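Local structure of DUF5642 domain-containing protein (Mycobacterium smegmatis, 4TMD) at residues N79-M84 and R183-A188; R103-G108 and R112-V117; N150-F155 and M159-A164. The protein is of unknown function but is probably made with a signal sequence, as a lipoprotein, and belongs to a family grouped with the Mog1p/PsbP clan. All coordinates share one frame; numbering follows the deposited sequence.

Contact 1 (N79-M84 and R183-A188); sequences NRFIVM and RELLSA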
# COMPACT_ATOMS: atom_id res chain seq x y z
N ASN A 79 7.47 -13.39 -2.84
CA ASN A 79 6.75 -12.15 -2.54
C ASN A 79 5.36 -12.13 -3.13
O ASN A 79 5.08 -12.82 -4.10
CB ASN A 79 7.50 -10.93 -3.09
CG ASN A 79 8.74 -10.60 -2.31
OD1 ASN A 79 9.41 -9.61 -2.62
ND2 ASN A 79 9.07 -11.40 -1.31
N ARG A 80 4.50 -11.30 -2.55
CA ARG A 80 3.25 -10.90 -3.18
C ARG A 80 3.28 -9.38 -3.41
O ARG A 80 3.63 -8.62 -2.50
CB ARG A 80 2.06 -11.29 -2.32
CG ARG A 80 0.67 -10.75 -2.76
CD ARG A 80 -0.35 -11.16 -1.68
NE ARG A 80 -1.68 -10.57 -1.82
CZ ARG A 80 -2.76 -11.01 -1.18
NH1 ARG A 80 -2.66 -12.05 -0.36
NH2 ARG A 80 -3.94 -10.42 -1.35
N PHE A 81 2.90 -8.96 -4.61
CA PHE A 81 2.73 -7.54 -4.94
C PHE A 81 1.29 -7.27 -5.32
O PHE A 81 0.73 -7.98 -6.16
CB PHE A 81 3.65 -7.12 -6.10
CG PHE A 81 5.09 -7.37 -5.83
CD1 PHE A 81 5.86 -6.41 -5.18
CD2 PHE A 81 5.68 -8.57 -6.20
CE1 PHE A 81 7.19 -6.65 -4.91
CE2 PHE A 81 7.01 -8.81 -5.93
CZ PHE A 81 7.78 -7.85 -5.28
N ILE A 82 0.68 -6.27 -4.69
CA ILE A 82 -0.65 -5.83 -5.10
C ILE A 82 -0.58 -4.39 -5.58
O ILE A 82 -0.17 -3.50 -4.82
CB ILE A 82 -1.65 -5.92 -3.95
CG1 ILE A 82 -1.72 -7.34 -3.42
CG2 ILE A 82 -3.05 -5.42 -4.42
CD1 ILE A 82 -2.54 -7.48 -2.17
N VAL A 83 -0.96 -4.14 -6.82
CA VAL A 83 -0.99 -2.77 -7.33
C VAL A 83 -2.45 -2.31 -7.48
O VAL A 83 -3.16 -2.80 -8.36
CB VAL A 83 -0.25 -2.63 -8.68
CG1 VAL A 83 -0.25 -1.17 -9.13
CG2 VAL A 83 1.18 -3.13 -8.54
N MET A 84 -2.89 -1.39 -6.63
CA MET A 84 -4.27 -0.89 -6.66
C MET A 84 -4.32 0.55 -7.15
O MET A 84 -3.54 1.39 -6.72
CB MET A 84 -4.91 -0.97 -5.26
CG MET A 84 -4.99 -2.37 -4.68
SD MET A 84 -5.68 -2.42 -3.01
CE MET A 84 -4.40 -1.64 -2.04
N ARG A 183 8.82 -0.27 -5.54
CA ARG A 183 8.90 1.16 -5.87
C ARG A 183 8.80 1.38 -7.38
O ARG A 183 8.17 2.32 -7.85
CB ARG A 183 10.19 1.78 -5.31
CG ARG A 183 10.23 1.85 -3.76
CD ARG A 183 11.42 2.66 -3.26
NE ARG A 183 12.69 2.16 -3.80
CZ ARG A 183 13.48 1.29 -3.19
NH1 ARG A 183 13.15 0.81 -1.99
NH2 ARG A 183 14.61 0.89 -3.77
N GLU A 184 9.41 0.49 -8.16
CA GLU A 184 9.28 0.61 -9.62
C GLU A 184 7.86 0.33 -10.09
O GLU A 184 7.36 0.99 -11.01
CB GLU A 184 10.27 -0.31 -10.33
CG GLU A 184 11.71 0.08 -10.00
CD GLU A 184 12.74 -0.90 -10.50
OE1 GLU A 184 12.36 -1.95 -11.09
OE2 GLU A 184 13.94 -0.62 -10.30
N LEU A 185 7.19 -0.62 -9.44
CA LEU A 185 5.78 -0.84 -9.76
C LEU A 185 4.94 0.42 -9.52
O LEU A 185 3.99 0.68 -10.26
CB LEU A 185 5.19 -2.00 -8.94
CG LEU A 185 5.57 -3.41 -9.40
CD1 LEU A 185 5.06 -4.42 -8.38
CD2 LEU A 185 4.96 -3.70 -10.77
N LEU A 186 5.27 1.19 -8.48
CA LEU A 186 4.49 2.40 -8.19
C LEU A 186 4.66 3.43 -9.32
O LEU A 186 3.68 3.99 -9.81
CB LEU A 186 4.91 3.01 -6.86
CG LEU A 186 4.17 4.32 -6.54
CD1 LEU A 186 2.72 4.03 -6.13
CD2 LEU A 186 4.92 5.11 -5.45
N SER A 187 5.89 3.67 -9.72
CA SER A 187 6.15 4.59 -10.81
C SER A 187 5.50 4.13 -12.10
O SER A 187 4.92 4.92 -12.85
CB SER A 187 7.65 4.77 -11.00
OG SER A 187 8.21 5.31 -9.83
N ALA A 188 5.60 2.83 -12.38
CA ALA A 188 5.08 2.30 -13.62
C ALA A 188 3.55 2.38 -13.63
O ALA A 188 2.96 2.69 -14.67
CB ALA A 188 5.56 0.85 -13.84

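Contact 2 (R103-G108 and R112-V117); sequences RVKFLG and RGQVDV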
# COMPACT_ATOMS: atom_id res chain seq x y z
N ARG A 103 8.93 6.98 12.91
CA ARG A 103 8.81 5.65 13.50
C ARG A 103 7.75 5.66 14.60
O ARG A 103 7.82 6.47 15.53
CB ARG A 103 10.15 5.15 14.06
CG ARG A 103 10.00 3.90 14.93
CD ARG A 103 11.34 3.23 15.20
NE ARG A 103 11.91 2.70 13.97
CZ ARG A 103 13.18 2.35 13.82
NH1 ARG A 103 14.04 2.47 14.83
NH2 ARG A 103 13.60 1.87 12.65
N VAL A 104 6.78 4.76 14.49
CA VAL A 104 5.81 4.56 15.54
C VAL A 104 5.77 3.11 15.99
O VAL A 104 5.57 2.20 15.17
CB VAL A 104 4.40 4.95 15.11
CG1 VAL A 104 3.49 5.00 16.32
CG2 VAL A 104 4.42 6.29 14.38
N LYS A 105 5.94 2.88 17.29
CA LYS A 105 5.80 1.55 17.86
C LYS A 105 4.47 1.44 18.60
O LYS A 105 3.93 2.45 19.06
CB LYS A 105 6.95 1.23 18.81
CG LYS A 105 8.33 1.30 18.20
CD LYS A 105 9.33 0.76 19.20
CE LYS A 105 10.74 1.07 18.80
NZ LYS A 105 11.68 0.56 19.82
N PHE A 106 3.94 0.23 18.71
CA PHE A 106 2.73 0.03 19.51
C PHE A 106 2.76 -1.32 20.20
O PHE A 106 3.41 -2.26 19.74
CB PHE A 106 1.47 0.18 18.65
CG PHE A 106 1.34 -0.85 17.57
CD1 PHE A 106 0.65 -2.04 17.80
CD2 PHE A 106 1.88 -0.63 16.31
CE1 PHE A 106 0.52 -2.99 16.81
CE2 PHE A 106 1.76 -1.58 15.31
CZ PHE A 106 1.07 -2.76 15.56
N LEU A 107 2.05 -1.42 21.32
CA LEU A 107 2.10 -2.62 22.13
C LEU A 107 0.78 -2.81 22.85
O LEU A 107 0.24 -1.86 23.42
CB LEU A 107 3.26 -2.54 23.12
CG LEU A 107 3.32 -3.58 24.23
CD1 LEU A 107 3.79 -4.91 23.68
CD2 LEU A 107 4.24 -3.09 25.33
N GLY A 108 0.24 -4.02 22.78
CA GLY A 108 -1.01 -4.38 23.42
C GLY A 108 -0.91 -5.85 23.73
O GLY A 108 0.13 -6.45 23.48
N ARG A 112 1.87 -6.43 18.95
CA ARG A 112 2.95 -5.46 19.09
C ARG A 112 3.55 -5.23 17.71
O ARG A 112 3.56 -6.13 16.87
CB ARG A 112 4.01 -5.95 20.08
CG ARG A 112 4.85 -7.13 19.61
CD ARG A 112 5.87 -7.53 20.67
NE ARG A 112 6.62 -6.38 21.17
CZ ARG A 112 7.11 -6.28 22.41
NH1 ARG A 112 6.92 -7.26 23.28
NH2 ARG A 112 7.77 -5.19 22.78
N GLY A 113 4.04 -4.02 17.47
CA GLY A 113 4.54 -3.72 16.15
C GLY A 113 5.14 -2.35 15.98
O GLY A 113 5.33 -1.60 16.94
N GLN A 114 5.42 -2.02 14.73
CA GLN A 114 6.22 -0.87 14.39
C GLN A 114 5.86 -0.43 12.98
O GLN A 114 5.67 -1.27 12.09
CB GLN A 114 7.70 -1.23 14.51
CG GLN A 114 8.72 -0.21 14.04
CD GLN A 114 10.13 -0.74 14.19
OE1 GLN A 114 10.40 -1.52 15.10
NE2 GLN A 114 11.03 -0.35 13.30
N VAL A 115 5.73 0.88 12.77
CA VAL A 115 5.44 1.39 11.43
C VAL A 115 6.44 2.50 11.13
O VAL A 115 6.45 3.52 11.82
CB VAL A 115 3.98 1.90 11.31
CG1 VAL A 115 3.71 2.52 9.91
CG2 VAL A 115 2.98 0.76 11.56
N ASP A 116 7.30 2.27 10.15
CA ASP A 116 8.37 3.18 9.76
C ASP A 116 8.12 3.81 8.40
O ASP A 116 7.70 3.12 7.48
CB ASP A 116 9.71 2.44 9.65
CG ASP A 116 10.26 2.01 10.99
OD1 ASP A 116 9.87 2.60 12.01
OD2 ASP A 116 11.10 1.08 11.02
N VAL A 117 8.44 5.09 8.25
CA VAL A 117 8.48 5.69 6.92
C VAL A 117 9.75 5.22 6.23
O VAL A 117 10.81 5.19 6.83
CB VAL A 117 8.45 7.24 6.99
CG1 VAL A 117 8.54 7.85 5.59
CG2 VAL A 117 7.20 7.70 7.71

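Contact 3 (N150-F155 and M159-A164); sequences NYVASF and MVIVTA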
# COMPACT_ATOMS: atom_id res chain seq x y z
N ASN A 150 4.33 -0.57 1.99
CA ASN A 150 3.24 0.16 1.36
C ASN A 150 3.82 1.36 0.64
O ASN A 150 4.58 2.11 1.24
CB ASN A 150 2.24 0.68 2.40
CG ASN A 150 1.02 -0.18 2.53
OD1 ASN A 150 0.50 -0.69 1.54
ND2 ASN A 150 0.54 -0.34 3.76
N TYR A 151 3.44 1.57 -0.61
CA TYR A 151 3.86 2.78 -1.30
C TYR A 151 2.62 3.40 -1.89
O TYR A 151 1.83 2.74 -2.54
CB TYR A 151 4.91 2.50 -2.38
CG TYR A 151 6.14 1.85 -1.80
CD1 TYR A 151 7.20 2.63 -1.35
CD2 TYR A 151 6.23 0.47 -1.66
CE1 TYR A 151 8.32 2.05 -0.78
CE2 TYR A 151 7.36 -0.13 -1.09
CZ TYR A 151 8.39 0.67 -0.66
OH TYR A 151 9.51 0.09 -0.09
N VAL A 152 2.45 4.69 -1.61
CA VAL A 152 1.26 5.41 -1.99
C VAL A 152 1.63 6.58 -2.89
O VAL A 152 2.53 7.34 -2.55
CB VAL A 152 0.53 5.94 -0.74
CG1 VAL A 152 -0.62 6.89 -1.14
CG2 VAL A 152 0.04 4.80 0.11
N ALA A 153 0.94 6.72 -4.02
CA ALA A 153 1.10 7.92 -4.85
C ALA A 153 -0.23 8.62 -4.99
O ALA A 153 -1.23 8.00 -5.35
CB ALA A 153 1.66 7.57 -6.22
N SER A 154 -0.24 9.92 -4.72
CA SER A 154 -1.44 10.74 -4.77
C SER A 154 -1.32 11.83 -5.82
O SER A 154 -0.35 12.58 -5.81
CB SER A 154 -1.68 11.39 -3.40
OG SER A 154 -2.66 12.41 -3.50
N PHE A 155 -2.28 11.92 -6.73
CA PHE A 155 -2.34 13.03 -7.67
C PHE A 155 -3.78 13.27 -8.04
O PHE A 155 -4.51 12.34 -8.37
CB PHE A 155 -1.48 12.76 -8.93
CG PHE A 155 -1.80 11.48 -9.64
CD1 PHE A 155 -1.33 10.27 -9.16
CD2 PHE A 155 -2.57 11.49 -10.79
CE1 PHE A 155 -1.63 9.08 -9.81
CE2 PHE A 155 -2.87 10.31 -11.45
CZ PHE A 155 -2.39 9.10 -10.97
N MET A 159 -5.40 7.80 -6.57
CA MET A 159 -4.43 7.30 -5.62
C MET A 159 -3.99 5.94 -6.10
O MET A 159 -4.84 5.16 -6.51
CB MET A 159 -5.03 7.22 -4.23
CG MET A 159 -4.11 6.65 -3.19
SD MET A 159 -4.71 7.05 -1.53
CE MET A 159 -4.03 8.68 -1.31
N VAL A 160 -2.69 5.67 -6.07
CA VAL A 160 -2.18 4.37 -6.46
C VAL A 160 -1.44 3.79 -5.27
O VAL A 160 -0.63 4.48 -4.65
CB VAL A 160 -1.24 4.45 -7.69
CG1 VAL A 160 -0.59 3.09 -7.94
CG2 VAL A 160 -2.02 4.93 -8.92
N ILE A 161 -1.73 2.55 -4.94
CA ILE A 161 -1.12 1.92 -3.78
C ILE A 161 -0.46 0.60 -4.17
O ILE A 161 -1.12 -0.31 -4.69
CB ILE A 161 -2.14 1.64 -2.67
CG1 ILE A 161 -2.96 2.89 -2.36
CG2 ILE A 161 -1.43 1.12 -1.43
CD1 ILE A 161 -3.92 2.68 -1.22
N VAL A 162 0.84 0.50 -3.91
CA VAL A 162 1.54 -0.76 -4.09
C VAL A 162 1.80 -1.34 -2.70
O VAL A 162 2.35 -0.66 -1.83
CB VAL A 162 2.86 -0.60 -4.89
CG1 VAL A 162 3.66 -1.93 -4.93
CG2 VAL A 162 2.55 -0.11 -6.31
N THR A 163 1.37 -2.57 -2.50
CA THR A 163 1.65 -3.29 -1.26
C THR A 163 2.51 -4.50 -1.57
O THR A 163 2.18 -5.28 -2.47
CB THR A 163 0.36 -3.73 -0.55
OG1 THR A 163 -0.47 -2.58 -0.31
CG2 THR A 163 0.70 -4.39 0.78
N ALA A 164 3.63 -4.65 -0.86
CA ALA A 164 4.52 -5.79 -1.06
C ALA A 164 4.74 -6.50 0.26
O ALA A 164 5.06 -5.85 1.26
CB ALA A 164 5.85 -5.34 -1.64

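Contact 1 (N79-M84 and R183-A188)
L185 meets F81 and V83 from a turn of helix that is closed by a 2.9 Å hydrogen bond from A188 N to E184 O; across the interface itself the meeting is wholly apolar. One methyl, L185 CD1, does most of the touching. It sits 3.8 Å from F81 CB and nearly as close to the ring carbons CG and CD1, so it packs at the root of the ring, against CB and the adjoining ring carbons, coming at the ring obliquely. The two side chains cross at about a right angle. The same methyl also reaches V83 CG2, at 4.1 Å. In V83 that branch lies anti to the carbonyl carbon, since CG1 takes the place anti to the backbone N (chi1 -177°), and this turns CG2 to the helix.

F81 and V83 both point toward the helix while I82 between them points away, as expected of an extended strand with one face covered. Leucine suits the helix position because its forked end puts one methyl, CD1, against both strand residues. At one end of the strand, N79 bonds through its amide to the backbone of K176 and D178, just ahead of helix 179-194. F81 also packs on R181 and V83 on A189, while L185 also touches S16 and F17. Helix 179-194 packs over the face of strand 79-88 that carries F81 and V83; the strand's sheet neighbours are 67-76 and 158-166.

Contact 2 (R103-G108 and R112-V117)
Strands 103-107 and 112-117 run antiparallel, their axes 4.6 Å apart at closest and 170° between their directions. V104 with V115 and F106 with G113 are the hydrogen-bonded pairs, each closed by two backbone bonds; the shortest joins V115 N to V104 O at 2.7 Å. R103, K105, L107, R112, Q114 and D116 share one face, V104, F106 and V115 the other.

On the polar face R103 grips D116 side-on. R103 NE reaches D116 OD1 at 2.8 Å, within the guanidinium plane, and R103 NH2 reaches D116 OD2 at 3.1 Å. A bend at chi3 (-66°) brings this edge of the guanidinium to the carboxylate. Q114 NE2 also donates to D116 OD2, at 2.7 Å; it and R103 NH2 reach that oxygen from opposite faces of the carboxylate plane, so the carboxylate is kept from turning. Farther along, L107 CD1 rests 3.8 Å above the centre of the R112 guanidinium plane, an apolar lid on a flat cation.

On the other face the F106 ring lies over the backbone of G113, whose CA makes a CH-pi contact 3.9 Å from the ring centroid. Glycine suits this place because, lacking a side chain, it lets the ring settle directly on the chain. F106 further packs on L41 and I135, and V104 on C52 of the C52–C101 disulfide. Strand 46-48 flanks the hairpin beside 103-107, and strand 127-137 beside 111-118.

Contact 3 (N150-F155 and M159-A164)
Four backbone hydrogen bonds, two in each of the pairs Y151–V162 and A153–V160, join segments 150-155 and 159-164 as antiparallel strands whose axes approach to 4.7 Å. On the face of N150, V152, I161 and T163, the hydroxyl T163 OG1 donates to N150 OD1 at 2.8 Å, arriving nearly along the C=O axis. Threonine thus supplies a donor to the amide oxygen of asparagine, both residues being partly exposed, while I161 CG2 lies 4.0 Å from N150 OD1.

Along the same face M159 reaches obliquely across to V152. Its thioether bends at chi3 (-84°), which sets the methyl M159 CE 3.9 Å from V152 CG1 and also beside S154 CB; an unbranched, flexible methionine is well able to make such a turn.

The other face is that of Y151, A153, V160 and V162. Small A153 there accommodates L186 of helix 179-194, and Y151 packs on A182 and R183. At the hairpin end V160 CG2 meets the edge of the F155 ring at 4.3 Å, and that ring also makes a cation-pi contact with R194. A buried beta hairpin with a helix packed over one face of a large antiparallel sheet is consistent with the Mog1p/PsbP clan.

All three contacts involve one antiparallel sheet: contact 1 packs a helix on it, and contacts 2 and 3 are hairpins within it. Contacts 1 and 3 are close, their centres about 8 Å apart, because strands 79-88 and 158-166 are sheet neighbours: I161 N faces M84 O, and I82 N faces T163 O. Helix 179-194 follows strand 158-166 and covers both. Contact 2 lies nearer the sheet edge formed by strand 46-48, its centre about 23 Å from that of contact 1 and 20 Å from that of contact 3, with strand 127-137 between the two hairpins. Contact 2 closes before contact 3 opens, and contact 1 encloses both: the C-terminal helix returns to a strand about a hundred residues earlier.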